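Local coordinates for protein putative esterase PA1618 (PDB 4QD8) that is a hotdog-fold thioesterase that binds phenacyl-CoA and probably hydrolyses acyl-CoA thioesters, perhaps including 1,4-dihydroxy-2-naphthoyl-CoA, at residues V115-L120 with S128-L133; S2-T7 with S68-L73. One frame throughout, in Å; residues are numbered along the deposited sequence.

Contact 1 (V115-L120 with S128-L133)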
# COMPACT_ATOMS: atom_id res chain seq x y z
N VAL A 115 5.31 5.40 11.75
CA VAL A 115 4.12 4.90 11.05
C VAL A 115 2.88 5.45 11.76
O VAL A 115 2.72 5.28 12.98
CB VAL A 115 4.10 3.36 11.00
CG1 VAL A 115 2.88 2.86 10.21
CG2 VAL A 115 5.38 2.81 10.37
N TRP A 116 2.00 6.11 10.99
CA TRP A 116 0.78 6.73 11.50
C TRP A 116 -0.46 6.06 10.91
O TRP A 116 -0.48 5.73 9.72
CB TRP A 116 0.75 8.22 11.13
CG TRP A 116 1.83 9.01 11.81
CD1 TRP A 116 3.03 9.39 11.28
CD2 TRP A 116 1.81 9.48 13.16
NE1 TRP A 116 3.76 10.08 12.23
CE2 TRP A 116 3.03 10.15 13.39
CE3 TRP A 116 0.88 9.40 14.20
CZ2 TRP A 116 3.35 10.74 14.63
CZ3 TRP A 116 1.19 9.99 15.44
CH2 TRP A 116 2.42 10.65 15.63
N ASP A 117 -1.48 5.89 11.75
CA ASP A 117 -2.79 5.37 11.35
C ASP A 117 -3.70 6.59 11.22
O ASP A 117 -3.85 7.35 12.17
CB ASP A 117 -3.30 4.44 12.45
CG ASP A 117 -4.73 4.00 12.25
OD1 ASP A 117 -5.05 3.43 11.18
OD2 ASP A 117 -5.54 4.19 13.17
N ILE A 118 -4.28 6.82 10.04
CA ILE A 118 -5.09 8.03 9.86
C ILE A 118 -6.49 7.66 9.40
O ILE A 118 -6.66 7.00 8.37
CB ILE A 118 -4.41 9.03 8.91
CG1 ILE A 118 -3.04 9.41 9.49
CG2 ILE A 118 -5.25 10.30 8.76
CD1 ILE A 118 -2.01 9.73 8.46
N ARG A 119 -7.49 8.04 10.19
CA ARG A 119 -8.89 7.69 9.90
C ARG A 119 -9.68 8.94 9.51
O ARG A 119 -9.68 9.93 10.24
CB ARG A 119 -9.57 7.05 11.12
CG ARG A 119 -8.85 5.87 11.77
CD ARG A 119 -8.66 4.72 10.83
NE ARG A 119 -7.99 3.60 11.50
CZ ARG A 119 -8.61 2.60 12.11
NH1 ARG A 119 -9.94 2.55 12.13
NH2 ARG A 119 -7.91 1.64 12.69
N LEU A 120 -10.39 8.87 8.38
CA LEU A 120 -11.16 10.01 7.88
C LEU A 120 -12.64 9.69 7.86
O LEU A 120 -13.04 8.54 7.61
CB LEU A 120 -10.71 10.41 6.46
CG LEU A 120 -9.42 11.20 6.32
CD1 LEU A 120 -8.22 10.34 6.66
CD2 LEU A 120 -9.28 11.74 4.92
N SER A 128 -14.82 7.28 5.77
CA SER A 128 -14.77 7.62 4.35
C SER A 128 -13.44 7.23 3.72
O SER A 128 -13.36 7.01 2.51
CB SER A 128 -15.02 9.11 4.13
OG SER A 128 -14.04 9.91 4.79
N CYS A 129 -12.39 7.16 4.53
CA CYS A 129 -11.07 6.79 4.02
C CYS A 129 -10.22 6.33 5.20
O CYS A 129 -10.38 6.84 6.32
CB CYS A 129 -10.43 8.00 3.31
SG CYS A 129 -8.74 7.77 2.70
N ILE A 130 -9.36 5.35 4.97
CA ILE A 130 -8.37 5.00 5.99
C ILE A 130 -7.01 5.06 5.32
O ILE A 130 -6.84 4.55 4.21
CB ILE A 130 -8.62 3.61 6.64
CG1 ILE A 130 -7.47 3.27 7.60
CG2 ILE A 130 -8.79 2.50 5.58
CD1 ILE A 130 -7.77 2.06 8.47
N ALA A 131 -6.05 5.70 5.97
CA ALA A 131 -4.72 5.85 5.38
C ALA A 131 -3.67 5.33 6.34
O ALA A 131 -3.88 5.34 7.55
CB ALA A 131 -4.44 7.31 5.03
N ARG A 132 -2.56 4.87 5.79
CA ARG A 132 -1.39 4.60 6.63
C ARG A 132 -0.18 5.29 6.04
O ARG A 132 0.07 5.25 4.83
CB ARG A 132 -1.16 3.09 6.83
CG ARG A 132 -0.17 2.81 7.99
CD ARG A 132 -0.12 1.33 8.37
NE ARG A 132 0.54 0.54 7.35
CZ ARG A 132 -0.08 -0.24 6.46
NH1 ARG A 132 -1.40 -0.38 6.50
NH2 ARG A 132 0.63 -0.88 5.55
N LEU A 133 0.55 5.99 6.90
CA LEU A 133 1.65 6.82 6.44
C LEU A 133 2.95 6.41 7.11
O LEU A 133 3.00 6.27 8.34
CB LEU A 133 1.37 8.29 6.80
CG LEU A 133 2.47 9.30 6.45
CD1 LEU A 133 2.72 9.38 4.95
CD2 LEU A 133 2.04 10.69 7.00
O HOH W 1 -3.82 2.97 9.13

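Contact 2 (S2-T7 with S68-L73)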
# COMPACT_ATOMS: atom_id res chain seq x y z
N SER A 2 1.63 13.36 25.64
CA SER A 2 2.31 12.12 26.02
C SER A 2 3.09 11.56 24.84
O SER A 2 4.27 11.25 24.96
CB SER A 2 1.31 11.09 26.53
OG SER A 2 0.96 11.34 27.89
N LEU A 3 2.41 11.44 23.71
CA LEU A 3 3.04 11.04 22.46
C LEU A 3 4.05 12.10 22.09
O LEU A 3 5.10 11.82 21.52
CB LEU A 3 1.97 11.02 21.37
CG LEU A 3 1.84 9.91 20.33
CD1 LEU A 3 0.78 10.31 19.32
CD2 LEU A 3 3.15 9.66 19.66
N TRP A 4 3.71 13.34 22.42
CA TRP A 4 4.36 14.49 21.81
C TRP A 4 5.66 14.89 22.48
O TRP A 4 5.79 14.77 23.70
CB TRP A 4 3.40 15.68 21.82
CG TRP A 4 2.03 15.30 21.35
CD1 TRP A 4 0.88 15.31 22.08
CD2 TRP A 4 1.69 14.84 20.05
NE1 TRP A 4 -0.17 14.88 21.30
CE2 TRP A 4 0.30 14.58 20.04
CE3 TRP A 4 2.42 14.61 18.87
CZ2 TRP A 4 -0.37 14.12 18.91
CZ3 TRP A 4 1.76 14.14 17.75
CH2 TRP A 4 0.38 13.91 17.78
N ARG A 5 6.61 15.37 21.68
CA ARG A 5 7.79 16.05 22.21
C ARG A 5 7.47 17.53 22.32
O ARG A 5 7.48 18.10 23.41
CB ARG A 5 8.99 15.86 21.31
CG ARG A 5 10.29 16.41 21.87
CD ARG A 5 11.42 16.08 20.95
NE ARG A 5 12.74 16.27 21.55
CZ ARG A 5 13.46 17.37 21.43
NH1 ARG A 5 12.98 18.42 20.76
NH2 ARG A 5 14.66 17.44 21.98
N GLN A 6 7.19 18.15 21.18
CA GLN A 6 6.62 19.49 21.19
C GLN A 6 5.12 19.45 21.43
O GLN A 6 4.38 18.78 20.69
CB GLN A 6 6.92 20.23 19.89
CG GLN A 6 6.04 21.45 19.71
CD GLN A 6 6.80 22.68 19.24
OE1 GLN A 6 7.16 23.54 20.05
NE2 GLN A 6 7.03 22.77 17.93
N THR A 7 4.66 20.15 22.46
CA THR A 7 3.23 20.24 22.75
C THR A 7 2.51 20.89 21.57
O THR A 7 2.92 21.96 21.12
CB THR A 7 2.99 21.06 24.02
OG1 THR A 7 3.51 20.35 25.15
CG2 THR A 7 1.51 21.28 24.24
N SER A 68 2.45 14.17 8.79
CA SER A 68 3.76 14.81 8.75
C SER A 68 3.91 15.80 9.90
O SER A 68 4.99 15.90 10.50
CB SER A 68 3.98 15.52 7.41
OG SER A 68 3.96 14.57 6.36
N MET A 69 2.84 16.52 10.20
CA MET A 69 2.87 17.47 11.31
C MET A 69 3.00 16.71 12.62
O MET A 69 3.75 17.11 13.52
CB MET A 69 1.61 18.33 11.33
CG MET A 69 1.68 19.47 12.33
SD MET A 69 2.90 20.68 11.80
CE MET A 69 2.03 21.46 10.44
N ALA A 70 2.27 15.61 12.74
CA ALA A 70 2.40 14.74 13.92
C ALA A 70 3.85 14.27 14.12
O ALA A 70 4.36 14.28 15.24
CB ALA A 70 1.46 13.58 13.83
N SER A 71 4.52 13.86 13.03
CA SER A 71 5.94 13.47 13.13
C SER A 71 6.83 14.61 13.57
O SER A 71 7.72 14.42 14.40
CB SER A 71 6.45 12.92 11.80
OG SER A 71 6.17 11.54 11.71
N TYR A 72 6.58 15.80 13.03
CA TYR A 72 7.36 16.96 13.44
C TYR A 72 7.25 17.27 14.92
O TYR A 72 8.21 17.74 15.53
CB TYR A 72 6.98 18.17 12.59
CG TYR A 72 7.93 18.32 11.44
CD1 TYR A 72 9.19 18.89 11.64
CD2 TYR A 72 7.61 17.86 10.17
CE1 TYR A 72 10.08 19.02 10.60
CE2 TYR A 72 8.50 17.98 9.13
CZ TYR A 72 9.73 18.57 9.34
OH TYR A 72 10.61 18.70 8.30
N LEU A 73 6.10 16.96 15.51
CA LEU A 73 5.85 17.22 16.93
C LEU A 73 6.45 16.12 17.80
O LEU A 73 6.39 16.20 19.03
CB LEU A 73 4.35 17.31 17.20
CG LEU A 73 3.60 18.49 16.56
CD1 LEU A 73 2.12 18.31 16.65
CD2 LEU A 73 4.02 19.78 17.27

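Contact 1 (V115-L120 with S128-L133)
Arg119 and Ile130 run side by side from a non-hydrogen-bonded pair of antiparallel strands. The Ile130 methyl CD1 sits over one face of the guanidinium, near its rim, 3.4 Å from Arg119 NE. The same NE gives an almost straight hydrogen bond to Asp117 OD1, in the guanidinium plane and on the syn lone pair, so the salt bridge fixes the rotation of the arginine while the isoleucine backs it. Arg119 reaches back along its strand, bent about CB-CG (chi2 -60°), while Asp117 leans forward to meet NE. Further along this face, Arg132 CG and CD cross Val115 CG1, each at 3.8 Å, and the arginine continues to Asn88 of a second subunit. The other face is largely apolar: Ile118 CD1 meets Leu133 CB at 4.0 Å, Leu120 CB lies 4.0 Å from Cys129 CB, and helix 56-72 covers Ile118, Leu120 and Ala131. Backbone bonds such as Ala131 N to Ile118 O (2.8 Å) knit the strands. At the far end Leu120 O accepts from Ser128 N at 2.9 Å and, weakly, from Cys129 N. This classic beta bulge lies towards the hairpin's turn, in the curved antiparallel sheet that wraps the central hotdog-fold helix.

Contact 2 (S2-T7 with S68-L73)
Trp4 brings the CE3 and CZ3 atoms of its six-membered ring to Leu73 and Ala70 where the long central helix of the hotdog fold runs out, joining the N-terminal loop to the end of that helix. Its CB stands near Leu73 O. With CG anti to the carbonyl carbon (chi1 -46°), the indole swings back beside its own backbone N, and Leu3 CB lies over the centre of one face. Along the ring, CE3 meets Leu73 CB at 3.7 Å in an oblique approach. CZ3 comes next, 3.6 Å from Ala70 O, which lies at the ring edge and in its plane, and 4.0 Å from Ala70 CB; CH2 skirts the same methyl. The indole NE1 bonds to Asp33 O, which holds the ring's other edge. Beyond the tryptophan, Leu73 CD2 crosses the aliphatic part of Gln6, 3.6 Å from Gln6 CG, so the leucine packs against both Trp4 and Gln6. The backbone completes the join through a single acceptor, the carbonyl of the residue just past the helix. Leu73 O accepts hydrogen bonds from Arg5 N at 2.8 Å, in the carbonyl plane, and from Gln6 N at 3.0 Å, the latter donor tilted 34° off that plane.

Trp116 bridges the two contacts, whose centres lie about 17 Å apart. Rooted in the hairpin of contact 1, its indole extends to the helix end and N-terminal loop of contact 2: Trp116 NE1 probably hydrogen-bonds to Ser71 OG at 2.9 Å, Trp116 CZ2 packs 3.5 Å from Ala70 CB, and Trp116 CZ3 lies 3.9 Å from Leu3 CD1. Ala70 thus touches two tryptophans, Trp4 and Trp116. Leu133 CD2 also packs 3.9 Å from Ser68 N. Both contacts approach subunit boundaries, through Arg132 in contact 1 and through Tyr72, stacked on Phe51 of a fourth subunit, beside contact 2. Hotdog-fold thioesterases generally form their acyl-CoA sites at such boundaries, though neither contact is known to hold the phenacyl-CoA.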